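Local atomic coordinates of laccase (Botrytis aclada, PDB entry 3SQR), a protein that probably oxidises phenolic substrates such as hydroquinones at a copper centre, reducing dioxygen to water, and probably takes part in the breakdown of lignin. Residues Pro140-Cys145 with Leu411-Ser416; His379-Val384 with Leu493-Arg498. All blocks are in the same frame, centred on the assembly; numbering follows the deposited sequence.

Contact 1: residues Pro140-Cys145 with Leu411-Ser416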
loop_
_atom_site.group_PDB
_atom_site.type_symbol
_atom_site.label_atom_id
_atom_site.label_comp_id
_atom_site.label_asym_id
_atom_site.label_seq_id
_atom_site.Cartn_x
_atom_site.Cartn_y
_atom_site.Cartn_z
ATOM N N PRO A 140 11.904 -6.088 6.000
ATOM C CA PRO A 140 12.812 -7.059 6.629
ATOM C C PRO A 140 13.523 -7.832 5.551
ATOM O O PRO A 140 12.903 -8.229 4.550
ATOM C CB PRO A 140 11.855 -7.929 7.447
ATOM C CG PRO A 140 10.586 -7.916 6.684
ATOM C CD PRO A 140 10.523 -6.586 5.981
ATOM N N GLY A 141 14.828 -8.065 5.745
ATOM C CA GLY A 141 15.593 -8.656 4.683
ATOM C C GLY A 141 16.161 -7.699 3.680
ATOM O O GLY A 141 16.994 -8.079 2.842
ATOM N N VAL A 142 15.643 -6.465 3.639
ATOM C CA VAL A 142 16.205 -5.460 2.746
ATOM C C VAL A 142 16.780 -4.279 3.515
ATOM O O VAL A 142 17.973 -3.930 3.363
ATOM C CB VAL A 142 15.155 -4.967 1.734
ATOM C CG1 VAL A 142 15.746 -3.764 0.890
ATOM C CG2 VAL A 142 14.552 -6.139 0.871
ATOM N N THR A 143 15.958 -3.601 4.346
ATOM C CA THR A 143 16.421 -2.380 5.059
ATOM C C THR A 143 16.662 -2.562 6.546
ATOM O O THR A 143 17.158 -1.671 7.245
ATOM C CB THR A 143 15.444 -1.220 4.849
ATOM O OG1 THR A 143 14.215 -1.567 5.445
ATOM C CG2 THR A 143 15.242 -0.934 3.370
ATOM N N GLN A 144 16.325 -3.738 7.038
ATOM C CA GLN A 144 16.533 -4.113 8.423
ATOM C C GLN A 144 16.410 -5.607 8.623
ATOM O O GLN A 144 15.813 -6.327 7.827
ATOM C CB GLN A 144 15.490 -3.494 9.349
ATOM C CG GLN A 144 14.073 -3.888 9.087
ATOM C CD GLN A 144 13.128 -3.275 10.107
ATOM O OE1 GLN A 144 12.591 -2.177 9.873
ATOM N NE2 GLN A 144 12.959 -3.929 11.242
ATOM N N CYS A 145 16.913 -6.068 9.755
ATOM C CA CYS A 145 16.537 -7.336 10.292
ATOM C C CYS A 145 15.147 -7.120 10.933
ATOM O O CYS A 145 14.834 -6.006 11.364
ATOM C CB CYS A 145 17.482 -7.810 11.394
ATOM S SG CYS A 145 19.157 -8.214 10.742
ATOM N N LEU A 411 12.183 -14.217 -5.392
ATOM C CA LEU A 411 12.789 -13.546 -4.235
ATOM C C LEU A 411 12.663 -14.356 -2.978
ATOM O O LEU A 411 11.574 -14.856 -2.620
ATOM C CB LEU A 411 12.182 -12.128 -4.007
ATOM C CG LEU A 411 12.958 -11.242 -3.027
ATOM C CD1 LEU A 411 13.739 -10.176 -3.770
ATOM C CD2 LEU A 411 11.953 -10.627 -2.045
ATOM N N LEU A 412 13.811 -14.519 -2.332
ATOM C CA LEU A 412 13.905 -15.169 -1.063
ATOM C C LEU A 412 15.048 -14.528 -0.277
ATOM O O LEU A 412 16.246 -14.591 -0.641
ATOM C CB LEU A 412 14.082 -16.670 -1.260
ATOM C CG LEU A 412 14.409 -17.541 -0.064
ATOM C CD1 LEU A 412 13.278 -17.408 0.903
ATOM C CD2 LEU A 412 14.607 -18.960 -0.589
ATOM N N LEU A 413 14.658 -13.878 0.819
ATOM C CA LEU A 413 15.581 -13.052 1.566
ATOM C C LEU A 413 15.941 -13.769 2.868
ATOM O O LEU A 413 15.176 -14.558 3.401
ATOM C CB LEU A 413 14.960 -11.703 1.877
ATOM C CG LEU A 413 14.542 -10.868 0.669
ATOM C CD1 LEU A 413 14.095 -9.481 1.173
ATOM C CD2 LEU A 413 15.617 -10.721 -0.347
ATOM N N ASP A 414 17.101 -13.382 3.378
ATOM C CA ASP A 414 17.572 -13.803 4.678
ATOM C C ASP A 414 17.415 -12.656 5.599
ATOM O O ASP A 414 18.083 -11.635 5.471
ATOM C CB ASP A 414 19.070 -14.167 4.599
ATOM C CG ASP A 414 19.560 -14.799 5.852
ATOM O OD1 ASP A 414 18.984 -14.580 6.926
ATOM O OD2 ASP A 414 20.574 -15.483 5.777
ATOM N N TRP A 415 16.513 -12.830 6.543
ATOM C CA TRP A 415 16.178 -11.786 7.505
ATOM C C TRP A 415 17.351 -11.386 8.379
ATOM O O TRP A 415 17.437 -10.242 8.830
ATOM C CB TRP A 415 15.042 -12.284 8.355
ATOM C CG TRP A 415 13.678 -12.204 7.731
ATOM C CD1 TRP A 415 13.216 -11.290 6.795
ATOM C CD2 TRP A 415 12.583 -13.052 8.013
ATOM N NE1 TRP A 415 11.931 -11.540 6.494
ATOM C CE2 TRP A 415 11.489 -12.605 7.233
ATOM C CE3 TRP A 415 12.391 -14.136 8.879
ATOM C CZ2 TRP A 415 10.236 -13.229 7.282
ATOM C CZ3 TRP A 415 11.153 -14.757 8.884
ATOM C CH2 TRP A 415 10.090 -14.286 8.128
ATOM N N SER A 416 18.312 -12.320 8.609
ATOM C CA SER A 416 19.508 -11.969 9.328
ATOM C C SER A 416 20.598 -11.312 8.469
ATOM O O SER A 416 21.607 -10.860 8.997
ATOM C CB SER A 416 20.095 -13.243 10.004
ATOM O OG SER A 416 20.722 -14.042 9.007
#
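With CG turned anti to its carbonyl carbon (chi1 -79°), Trp415 lays its indole alongside Pro140, both side chains pointing the same way, while Leu413, with CG at chi1 -60°, puts CD1 against Val142. Two irregular loops meet here, joining the first and third cupredoxin domains of a multicopper oxidase close to its copper cluster: the Pro140 ring lies about 4 Å, side chain to side chain, from His170, a copper ligand. The pyrrole corner of the indole does the touching, Trp415 CD1 lying 3.7 Å from Pro140 CB, and the amide N of Gly141 sits at the ring edge near its plane. Trp415 NE1 is satisfied by Gly579 O near the C-terminus, and Phe171 stacks on the ring. Gly141 brings its CA to 4.0 Å from Asp414 O. Packing is tight next door, where Val142 CG2 and Leu413 CD1 approach to 3.4 Å. Asp414 OD1 holds the far loop in an Asx turn, taking Ser416 N at 2.9 Å and Ser416 OG at 2.8 Å from the same face of the carboxylate. Cys145, disulfide-bonded to Cys561 in the C-terminal region, brings its SG to 3.3 Å from Trp415 O, and the same carbonyl oxygen receives a CA-H...O contact from Cys145 CA at 3.4 Å.

Contact 2: residues His379-Val384 with Leu493-Arg498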
loop_
_atom_site.group_PDB
_atom_site.type_symbol
_atom_site.label_atom_id
_atom_site.label_comp_id
_atom_site.label_asym_id
_atom_site.label_seq_id
_atom_site.Cartn_x
_atom_site.Cartn_y
_atom_site.Cartn_z
ATOM N N HIS A 379 -0.753 17.187 -10.746
ATOM C CA HIS A 379 -0.907 18.617 -10.756
ATOM C C HIS A 379 0.455 19.272 -10.921
ATOM O O HIS A 379 0.608 20.234 -11.717
ATOM C CB HIS A 379 -1.548 19.122 -9.469
ATOM C CG HIS A 379 -1.523 20.604 -9.385
ATOM N ND1 HIS A 379 -2.578 21.373 -9.835
ATOM C CD2 HIS A 379 -0.539 21.469 -9.041
ATOM C CE1 HIS A 379 -2.256 22.658 -9.730
ATOM N NE2 HIS A 379 -1.029 22.747 -9.253
ATOM N N LEU A 380 1.407 18.847 -10.094
ATOM C CA LEU A 380 2.792 19.193 -10.310
ATOM C C LEU A 380 3.378 18.391 -11.468
ATOM O O LEU A 380 3.706 17.164 -11.353
ATOM C CB LEU A 380 3.621 19.004 -9.035
ATOM C CG LEU A 380 5.092 19.392 -9.171
ATOM C CD1 LEU A 380 5.344 20.825 -8.808
ATOM C CD2 LEU A 380 5.935 18.463 -8.254
ATOM N N ALA A 381 3.481 19.038 -12.622
ATOM C CA ALA A 381 3.874 18.367 -13.840
ATOM C C ALA A 381 5.369 18.117 -13.875
ATOM O O ALA A 381 6.183 19.030 -13.646
ATOM C CB ALA A 381 3.473 19.238 -15.113
ATOM N N LEU A 382 5.748 16.872 -14.128
ATOM C CA LEU A 382 7.166 16.510 -14.229
ATOM C C LEU A 382 7.342 15.580 -15.381
ATOM O O LEU A 382 6.449 14.736 -15.699
ATOM C CB LEU A 382 7.638 15.833 -12.918
ATOM C CG LEU A 382 7.534 16.657 -11.614
ATOM C CD1 LEU A 382 7.866 15.709 -10.456
ATOM C CD2 LEU A 382 8.446 17.858 -11.630
ATOM N N ASP A 383 8.520 15.669 -15.978
ATOM C CA ASP A 383 8.886 14.833 -17.097
ATOM C C ASP A 383 10.030 13.916 -16.826
ATOM O O ASP A 383 10.919 14.212 -16.026
ATOM C CB ASP A 383 9.268 15.699 -18.312
ATOM C CG ASP A 383 8.118 16.566 -18.789
ATOM O OD1 ASP A 383 6.932 16.325 -18.471
ATOM O OD2 ASP A 383 8.406 17.523 -19.524
ATOM N N VAL A 384 10.018 12.794 -17.530
ATOM C CA VAL A 384 11.003 11.764 -17.381
ATOM C C VAL A 384 12.094 12.180 -18.358
ATOM O O VAL A 384 11.806 12.428 -19.515
ATOM C CB VAL A 384 10.452 10.376 -17.767
ATOM C CG1 VAL A 384 11.569 9.278 -17.773
ATOM C CG2 VAL A 384 9.295 9.980 -16.800
ATOM N N LEU A 493 6.514 10.254 -21.684
ATOM C CA LEU A 493 7.514 10.820 -20.780
ATOM C C LEU A 493 7.174 12.195 -20.250
ATOM O O LEU A 493 7.879 12.722 -19.379
ATOM C CB LEU A 493 8.894 10.839 -21.482
ATOM C CG LEU A 493 9.357 9.505 -22.055
ATOM C CD1 LEU A 493 10.661 9.697 -22.877
ATOM C CD2 LEU A 493 9.599 8.401 -21.001
ATOM N N VAL A 494 6.070 12.733 -20.720
ATOM C CA VAL A 494 5.630 14.065 -20.402
ATOM C C VAL A 494 4.465 14.056 -19.432
ATOM O O VAL A 494 3.282 13.756 -19.797
ATOM C CB VAL A 494 5.160 14.847 -21.657
ATOM C CG1 VAL A 494 4.790 16.228 -21.236
ATOM C CG2 VAL A 494 6.309 14.871 -22.688
ATOM N N ASN A 495 4.809 14.373 -18.203
ATOM C CA ASN A 495 3.884 14.302 -17.089
ATOM C C ASN A 495 2.923 13.091 -17.135
ATOM O O ASN A 495 1.713 13.280 -17.062
ATOM C CB ASN A 495 3.075 15.587 -16.938
ATOM C CG ASN A 495 2.490 15.734 -15.569
ATOM O OD1 ASN A 495 3.117 15.291 -14.579
ATOM N ND2 ASN A 495 1.305 16.354 -15.473
ATOM N N PRO A 496 3.461 11.873 -17.190
ATOM C CA PRO A 496 2.584 10.718 -17.112
ATOM C C PRO A 496 2.085 10.529 -15.667
ATOM O O PRO A 496 2.483 11.259 -14.780
ATOM C CB PRO A 496 3.482 9.589 -17.510
ATOM C CG PRO A 496 4.807 10.025 -17.015
ATOM C CD PRO A 496 4.865 11.468 -17.233
ATOM N N PRO A 497 1.133 9.616 -15.456
ATOM C CA PRO A 497 0.771 9.383 -14.051
ATOM C C PRO A 497 1.985 9.100 -13.178
ATOM O O PRO A 497 2.991 8.556 -13.613
ATOM C CB PRO A 497 -0.152 8.166 -14.101
ATOM C CG PRO A 497 -0.574 8.074 -15.577
ATOM C CD PRO A 497 0.527 8.656 -16.360
ATOM N N ARG A 498 1.868 9.471 -11.918
ATOM C CA ARG A 498 2.995 9.378 -11.006
ATOM C C ARG A 498 2.422 9.005 -9.664
ATOM O O ARG A 498 1.501 9.663 -9.173
ATOM C CB ARG A 498 3.728 10.728 -10.942
ATOM C CG ARG A 498 5.009 10.770 -10.125
ATOM C CD ARG A 498 5.723 12.097 -10.311
ATOM N NE ARG A 498 5.131 13.209 -9.600
ATOM C CZ ARG A 498 4.613 14.311 -10.155
ATOM N NH1 ARG A 498 4.558 14.426 -11.448
ATOM N NH2 ARG A 498 4.150 15.288 -9.417
#
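Val384 N donates to Leu493 O at 2.8 Å, and from there the two loops run antiparallel past each other, Asp383 facing Val494 and Leu382 facing Asn495. Side chains then take over much of the bonding. Asp383 OD1 accepts the backbone N of Asn495 at 2.9 Å on the anti side of the carboxylate. Asn495 replies across the gap: with CG anti to its own N (chi1 -160°), it carries OD1 to within 3.1 Å of Leu382 N, which comes in from above the plane of the amide carbonyl, off its lone pairs. Asn495 ND2 passes 3.6 Å from Ala381 CB and is hydrogen-bonded to Pro378 O. Farther along, Arg498, bent at chi3, grips a single oxygen end-on with two nitrogens: NH2 to Leu380 O is 2.7 Å and NH1 to Leu380 O is 2.9 Å, with the oxygen close to the guanidinium plane. Leu382 CD1 sits over the centre of one face of that group, 3.6 Å from Arg498 CZ, and Tyr59 OH holds NE, so the guanidinium is fixed in rotation. Val384 packs CG1 on Leu493 CD2. The contact pins the linker that leads into strand 387-398 against the loop that runs into edge strand 498-499 and the first residue of that strand, at the border of the third cupredoxin domain of this multicopper oxidase.

Both contacts bring distant parts of the chain to the third cupredoxin domain, but at separate places: their centres lie 33 Å apart and their nearest atoms about 21 Å apart. Along the chain the order is 140-145, 379-384, 411-416, 493-498, so the segments alternate. Strand 387-398, which follows 379-384, pairs in one sheet with 402-406, the strand before 411-416, and with 448-455; edge strand 498-499 belongs to the same sheet. Contact 1 bridges two domains beside the copper sites, whereas contact 2 lies away from them and joins the segment leading into strand 387-398 to the loop running into strand 498-499. Together they tie loops of the third domain to earlier parts of the chain.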